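Local structure of ABM domain-containing protein (Deinococcus radiodurans, 3E8O) at residues H32-I43 / A92-V101. The protein is of uncharacterised function but has a ferredoxin-like fold and belongs to the antibiotic biosynthesis monooxygenase family, so it is probably an oxidoreductase. Sequence-based numbering, arbitrary orientation.
Sequences HAAHLRQLLVHI and AIDALKHLNV
Leu99 reaches across from just beyond the end of helix 87-98 and sets its forked tip against the first turn of helix 33-47. Its CD1 lies on the backbone there, 3.9 Å from Leu36 CA, while CD2 meets the CB of His35 at 3.6 Å; only the root of the His35 side chain is in close contact, its ring turning outward. The rest of the interface is mainly aliphatic. Leu39 CD2 enters between Ala95 CB (3.9 Å) and Leu96 CD2, a position it owes to a CG anti to the backbone N (chi1 177°). On the side facing the sheet, Leu36 forks: CD1 presses on Leu96 CD2 at 3.4 Å, tighter than usual for two carbons, and CD2 meets Val101 CG2, the two side chains crossing at about a right angle. At the far end Ile43 CD1 rests on Ala92 CB, 3.7 Å away.

The His32 ring lies chiefly against the backbone of Leu99: Leu99 CA makes a CH-pi contact, 4.2 Å from the ring centroid and 11° off the normal, and Leu99 O stands over the same face, 3.1 Å from His32 CD2.

No hydrogen bond joins the two segments. Helix 87-98 ends in a Schellman motif with Asn100, at positive phi, as its C-prime residue: Leu96 O accepts from both Leu99 N and Val101 N, and Asn100 N bonds Lys97 O. Toward the sheet, Leu36, Leu96 and Val101 all reach Leu26 of strand 20-27. Segments 33-43 and 92-98 run antiparallel (176°, axes 10.9 Å apart), and their helices pack side by side as part of the helical layer over the four-stranded antiparallel sheet of the ferredoxin-like fold, as in dimeric alpha-beta barrel proteins.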
ATOM      1  N   HIS A  32      12.163 -12.291  13.560  1.00 16.90           N
ATOM      2  CA  HIS A  32      10.813 -12.809  13.211  1.00 16.88           C
ATOM      3  C   HIS A  32      10.296 -12.367  11.848  1.00 14.53           C
ATOM      4  O   HIS A  32       9.196 -12.751  11.437  1.00 14.29           O
ATOM      5  CB  HIS A  32       9.788 -12.376  14.257  1.00 18.28           C
ATOM      6  CG  HIS A  32      10.059 -12.870  15.647  1.00 23.69           C
ATOM      7  ND1 HIS A  32      10.098 -14.200  15.954  1.00 27.80           N
ATOM      8  CD2 HIS A  32      10.234 -12.206  16.816  1.00 26.16           C
ATOM      9  CE1 HIS A  32      10.337 -14.353  17.245  1.00 27.97           C
ATOM     10  NE2 HIS A  32      10.418 -13.155  17.797  1.00 28.12           N
ATOM     11  N   ALA A  33      11.097 -11.581  11.154  1.00 13.00           N
ATOM     12  CA  ALA A  33      10.637 -11.000   9.871  1.00 12.26           C
ATOM     13  C   ALA A  33      10.306 -12.050   8.830  1.00 12.19           C
ATOM     14  O   ALA A  33       9.301 -11.952   8.143  1.00 12.31           O
ATOM     15  CB  ALA A  33      11.647  -9.941   9.331  1.00 14.41           C
ATOM     16  N   ALA A  34      11.168 -13.052   8.682  1.00 13.48           N
ATOM     17  CA  ALA A  34      10.891 -14.107   7.682  1.00 12.00           C
ATOM     18  C   ALA A  34       9.543 -14.821   7.950  1.00 12.35           C
ATOM     19  O   ALA A  34       8.750 -15.102   7.048  1.00 12.61           O
ATOM     20  CB  ALA A  34      12.085 -15.105   7.567  1.00 12.70           C
ATOM     21  N   HIS A  35       9.290 -15.111   9.209  1.00 12.55           N
ATOM     22  CA  HIS A  35       8.037 -15.730   9.626  0.50 13.47           C
ATOM     23  C   HIS A  35       6.844 -14.811   9.328  1.00 13.07           C
ATOM     24  O   HIS A  35       5.792 -15.241   8.862  1.00 15.05           O
ATOM     25  CB  HIS A  35       8.067 -16.116  11.125  0.50 13.53           C
ATOM     26  CG  HIS A  35       9.097 -17.168  11.462  0.50 13.27           C
ATOM     27  ND1 HIS A  35       9.892 -17.104  12.586  0.50 17.84           N
ATOM     28  CD2 HIS A  35       9.503 -18.266  10.780  0.50 15.05           C
ATOM     29  CE1 HIS A  35      10.723 -18.135  12.598  0.50 16.16           C
ATOM     30  NE2 HIS A  35      10.498 -18.861  11.521  0.50 18.40           N
ATOM     31  N   LEU A  36       7.045 -13.514   9.545  1.00 12.80           N
ATOM     32  CA  LEU A  36       5.934 -12.592   9.298  1.00 12.08           C
ATOM     33  C   LEU A  36       5.625 -12.466   7.802  1.00 11.70           C
ATOM     34  O   LEU A  36       4.465 -12.407   7.387  1.00 12.78           O
ATOM     35  CB  LEU A  36       6.198 -11.230   9.906  1.00 12.34           C
ATOM     36  CG  LEU A  36       5.057 -10.214   9.744  1.00 11.64           C
ATOM     37  CD1 LEU A  36       3.702 -10.703  10.257  1.00 12.70           C
ATOM     38  CD2 LEU A  36       5.443  -8.851  10.369  1.00 12.24           C
ATOM     39  N   ARG A  37       6.668 -12.505   6.995  1.00 11.40           N
ATOM     40  CA  ARG A  37       6.450 -12.408   5.551  1.00 10.80           C
ATOM     41  C   ARG A  37       5.636 -13.593   5.079  1.00 12.08           C
ATOM     42  O   ARG A  37       4.739 -13.472   4.288  1.00 12.32           O
ATOM     43  CB  ARG A  37       7.771 -12.314   4.753  1.00 11.62           C
ATOM     44  CG  ARG A  37       8.562 -11.059   5.012  1.00 12.14           C
ATOM     45  CD  ARG A  37       9.802 -10.967   4.132  1.00 11.80           C
ATOM     46  NE  ARG A  37      10.665  -9.880   4.530  1.00 11.96           N
ATOM     47  CZ  ARG A  37      11.694  -9.954   5.361  1.00 12.87           C
ATOM     48  NH1 ARG A  37      12.138 -11.111   5.809  1.00 14.84           N
ATOM     49  NH2 ARG A  37      12.298  -8.854   5.723  1.00 13.64           N
ATOM     50  N   GLN A  38       6.000 -14.772   5.564  1.00 12.45           N
ATOM     51  CA  GLN A  38       5.295 -15.986   5.191  1.00 12.52           C
ATOM     52  C   GLN A  38       3.831 -15.931   5.609  1.00 13.44           C
ATOM     53  O   GLN A  38       2.928 -16.297   4.869  1.00 13.82           O
ATOM     54  CB  GLN A  38       5.987 -17.253   5.768  1.00 14.31           C
ATOM     55  CG  GLN A  38       5.228 -18.517   5.380  1.00 21.20           C
ATOM     56  CD  GLN A  38       5.684 -19.792   6.014  1.00 27.93           C
ATOM     57  OE1 GLN A  38       5.944 -19.866   7.216  1.00 29.14           O
ATOM     58  NE2 GLN A  38       5.727 -20.840   5.201  1.00 34.92           N
ATOM     59  N   LEU A  39       3.613 -15.464   6.827  1.00 14.13           N
ATOM     60  CA  LEU A  39       2.238 -15.322   7.365  1.00 13.68           C
ATOM     61  C   LEU A  39       1.408 -14.352   6.544  1.00 13.38           C
ATOM     62  O   LEU A  39       0.256 -14.623   6.213  1.00 13.62           O
ATOM     63  CB  LEU A  39       2.298 -14.870   8.816  1.00 14.74           C
ATOM     64  CG  LEU A  39       0.962 -14.613   9.518  1.00 14.90           C
ATOM     65  CD1 LEU A  39       0.056 -15.841   9.552  1.00 21.07           C
ATOM     66  CD2 LEU A  39       1.252 -14.080  10.949  1.00 18.68           C
ATOM     67  N   LEU A  40       2.018 -13.220   6.188  1.00 12.58           N
ATOM     68  CA  LEU A  40       1.329 -12.198   5.413  1.00 10.91           C
ATOM     69  C   LEU A  40       0.927 -12.708   4.014  1.00 11.17           C
ATOM     70  O   LEU A  40      -0.170 -12.484   3.544  1.00 10.96           O
ATOM     71  CB  LEU A  40       2.142 -10.901   5.331  1.00 10.48           C
ATOM     72  CG  LEU A  40       2.244 -10.060   6.599  1.00 10.59           C
ATOM     73  CD1 LEU A  40       3.290  -8.968   6.450  1.00 11.39           C
ATOM     74  CD2 LEU A  40       0.852  -9.462   6.959  1.00 14.14           C
ATOM     75  N   VAL A  41       1.846 -13.410   3.371  1.00 11.39           N
ATOM     76  CA  VAL A  41       1.574 -13.952   2.035  1.00 12.05           C
ATOM     77  C   VAL A  41       0.427 -14.962   2.130  1.00 12.65           C
ATOM     78  O   VAL A  41      -0.457 -15.004   1.264  1.00 13.28           O
ATOM     79  CB  VAL A  41       2.876 -14.541   1.423  1.00 12.94           C
ATOM     80  CG1 VAL A  41       2.574 -15.398   0.202  1.00 16.12           C
ATOM     81  CG2 VAL A  41       3.846 -13.387   1.087  1.00 13.62           C
ATOM     82  N   HIS A  42       0.420 -15.747   3.206  1.00 12.68           N
ATOM     83  CA  HIS A  42      -0.626 -16.763   3.411  1.00 14.95           C
ATOM     84  C   HIS A  42      -1.985 -16.108   3.611  1.00 14.27           C
ATOM     85  O   HIS A  42      -2.983 -16.500   2.991  1.00 15.91           O
ATOM     86  CB  HIS A  42      -0.303 -17.696   4.572  1.00 16.47           C
ATOM     87  CG  HIS A  42      -1.386 -18.682   4.866  1.00 28.37           C
ATOM     88  ND1 HIS A  42      -2.495 -18.368   5.632  1.00 38.54           N
ATOM     89  CD2 HIS A  42      -1.546 -19.966   4.471  1.00 34.49           C
ATOM     90  CE1 HIS A  42      -3.291 -19.424   5.690  1.00 39.88           C
ATOM     91  NE2 HIS A  42      -2.736 -20.405   4.996  1.00 38.30           N
ATOM     92  N   ILE A  43      -2.006 -15.090   4.456  1.00 14.11           N
ATOM     93  CA  ILE A  43      -3.247 -14.333   4.757  1.00 16.20           C
ATOM     94  C   ILE A  43      -3.795 -13.682   3.479  1.00 13.31           C
ATOM     95  O   ILE A  43      -4.984 -13.700   3.197  1.00 15.02           O
ATOM     96  CB  ILE A  43      -3.000 -13.271   5.840  1.00 19.34           C
ATOM     97  CG1 ILE A  43      -2.687 -13.940   7.195  1.00 18.75           C
ATOM     98  CG2 ILE A  43      -4.201 -12.335   5.969  1.00 22.22           C
ATOM     99  CD1 ILE A  43      -1.844 -12.985   8.163  1.00 23.39           C
ATOM    100  N   ALA A  92      -4.858 -15.374  12.741  1.00 15.30           N
ATOM    101  CA  ALA A  92      -3.718 -14.597  12.235  1.00 16.21           C
ATOM    102  C   ALA A  92      -3.247 -13.603  13.285  1.00 15.95           C
ATOM    103  O   ALA A  92      -2.051 -13.402  13.499  1.00 15.25           O
ATOM    104  CB  ALA A  92      -4.104 -13.859  10.934  1.00 16.26           C
ATOM    105  N   ILE A  93      -4.193 -12.958  13.957  1.00 16.50           N
ATOM    106  CA  ILE A  93      -3.860 -12.015  15.029  1.00 19.54           C
ATOM    107  C   ILE A  93      -3.131 -12.722  16.141  1.00 20.34           C
ATOM    108  O   ILE A  93      -2.127 -12.231  16.696  1.00 20.84           O
ATOM    109  CB  ILE A  93      -5.121 -11.281  15.548  1.00 20.06           C
ATOM    110  CG1 ILE A  93      -5.617 -10.359  14.426  1.00 23.04           C
ATOM    111  CG2 ILE A  93      -4.817 -10.601  16.860  1.00 22.25           C
ATOM    112  CD1 ILE A  93      -7.010  -9.811  14.606  1.00 22.02           C
ATOM    113  N   ASP A  94      -3.585 -13.923  16.429  1.00 20.36           N
ATOM    114  CA  ASP A  94      -2.953 -14.716  17.492  1.00 23.14           C
ATOM    115  C   ASP A  94      -1.508 -15.059  17.131  1.00 21.25           C
ATOM    116  O   ASP A  94      -0.577 -14.995  17.967  1.00 21.73           O
ATOM    117  CB  ASP A  94      -3.770 -15.973  17.806  1.00 24.91           C
ATOM    118  CG  ASP A  94      -4.972 -15.657  18.695  1.00 33.83           C
ATOM    119  OD1 ASP A  94      -4.949 -14.583  19.350  1.00 38.08           O
ATOM    120  OD2 ASP A  94      -5.925 -16.472  18.756  1.00 37.28           O
ATOM    121  N   ALA A  95      -1.316 -15.388  15.872  1.00 18.30           N
ATOM    122  CA  ALA A  95       0.019 -15.730  15.368  1.00 17.97           C
ATOM    123  C   ALA A  95       0.995 -14.554  15.539  1.00 18.44           C
ATOM    124  O   ALA A  95       2.210 -14.733  15.827  1.00 18.88           O
ATOM    125  CB  ALA A  95      -0.054 -16.248  13.899  1.00 18.07           C
ATOM    126  N   LEU A  96       0.478 -13.348  15.365  1.00 17.35           N
ATOM    127  CA  LEU A  96       1.308 -12.146  15.516  1.00 17.16           C
ATOM    128  C   LEU A  96       1.847 -12.015  16.925  1.00 20.37           C
ATOM    129  O   LEU A  96       2.996 -11.607  17.153  1.00 19.84           O
ATOM    130  CB  LEU A  96       0.542 -10.871  15.145  1.00 18.11           C
ATOM    131  CG  LEU A  96       0.145 -10.706  13.688  1.00 17.10           C
ATOM    132  CD1 LEU A  96      -0.754  -9.449  13.517  1.00 18.35           C
ATOM    133  CD2 LEU A  96       1.339 -10.642  12.743  1.00 17.84           C
ATOM    134  N   LYS A  97       1.019 -12.406  17.883  1.00 22.50           N
ATOM    135  CA  LYS A  97       1.398 -12.318  19.304  1.00 24.95           C
ATOM    136  C   LYS A  97       2.639 -13.121  19.521  1.00 24.33           C
ATOM    137  O   LYS A  97       3.561 -12.751  20.256  1.00 24.23           O
ATOM    138  CB  LYS A  97       0.280 -12.814  20.264  1.00 27.63           C
ATOM    139  CG  LYS A  97      -0.847 -11.825  20.491  1.00 32.00           C
ATOM    140  CD  LYS A  97      -1.856 -12.249  21.631  1.00 35.16           C
ATOM    141  CE  LYS A  97      -2.581 -13.551  21.354  1.00 36.69           C
ATOM    142  NZ  LYS A  97      -3.682 -13.886  22.361  1.00 35.03           N
ATOM    143  N   HIS A  98       2.665 -14.243  18.849  1.00 24.32           N
ATOM    144  CA  HIS A  98       3.772 -15.173  19.000  1.00 25.23           C
ATOM    145  C   HIS A  98       5.051 -14.808  18.278  1.00 24.61           C
ATOM    146  O   HIS A  98       6.129 -15.351  18.551  1.00 26.25           O
ATOM    147  CB  HIS A  98       3.301 -16.584  18.716  1.00 27.33           C
ATOM    148  CG  HIS A  98       2.305 -17.033  19.733  1.00 32.70           C
ATOM    149  ND1 HIS A  98       2.675 -17.438  21.003  1.00 37.82           N
ATOM    150  CD2 HIS A  98       0.953 -17.000  19.729  1.00 36.81           C
ATOM    151  CE1 HIS A  98       1.587 -17.711  21.701  1.00 39.44           C
ATOM    152  NE2 HIS A  98       0.529 -17.447  20.955  1.00 39.72           N
ATOM    153  N   LEU A  99       4.911 -13.868  17.351  1.00 21.81           N
ATOM    154  CA  LEU A  99       6.040 -13.317  16.632  1.00 19.03           C
ATOM    155  C   LEU A  99       6.463 -11.986  17.287  1.00 19.95           C
ATOM    156  O   LEU A  99       7.326 -11.239  16.774  1.00 20.07           O
ATOM    157  CB  LEU A  99       5.687 -13.099  15.137  1.00 18.57           C
ATOM    158  CG  LEU A  99       5.361 -14.327  14.292  1.00 16.78           C
ATOM    159  CD1 LEU A  99       5.021 -13.870  12.879  1.00 19.63           C
ATOM    160  CD2 LEU A  99       6.551 -15.294  14.296  1.00 21.97           C
ATOM    161  N   ASN A 100       5.819 -11.712  18.416  1.00 19.69           N
ATOM    162  CA  ASN A 100       5.970 -10.446  19.172  1.00 20.40           C
ATOM    163  C   ASN A 100       5.804  -9.234  18.285  1.00 17.87           C
ATOM    164  O   ASN A 100       6.495  -8.205  18.426  1.00 19.01           O
ATOM    165  CB  ASN A 100       7.296 -10.324  19.944  1.00 21.81           C
ATOM    166  CG  ASN A 100       7.259  -9.220  21.050  1.00 27.09           C
ATOM    167  OD1 ASN A 100       6.235  -8.984  21.774  1.00 27.07           O
ATOM    168  ND2 ASN A 100       8.394  -8.550  21.195  1.00 31.01           N
ATOM    169  N   VAL A 101       4.868  -9.383  17.347  1.00 15.68           N
ATOM    170  CA  VAL A 101       4.459  -8.248  16.493  1.00 15.61           C
ATOM    171  C   VAL A 101       3.331  -7.560  17.223  1.00 15.92           C
ATOM    172  O   VAL A 101       2.237  -8.105  17.332  1.00 19.47           O
ATOM    173  CB  VAL A 101       3.984  -8.690  15.104  1.00 17.33           C
ATOM    174  CG1 VAL A 101       3.355  -7.494  14.338  1.00 17.21           C
ATOM    175  CG2 VAL A 101       5.143  -9.359  14.358  1.00 17.79           C
TER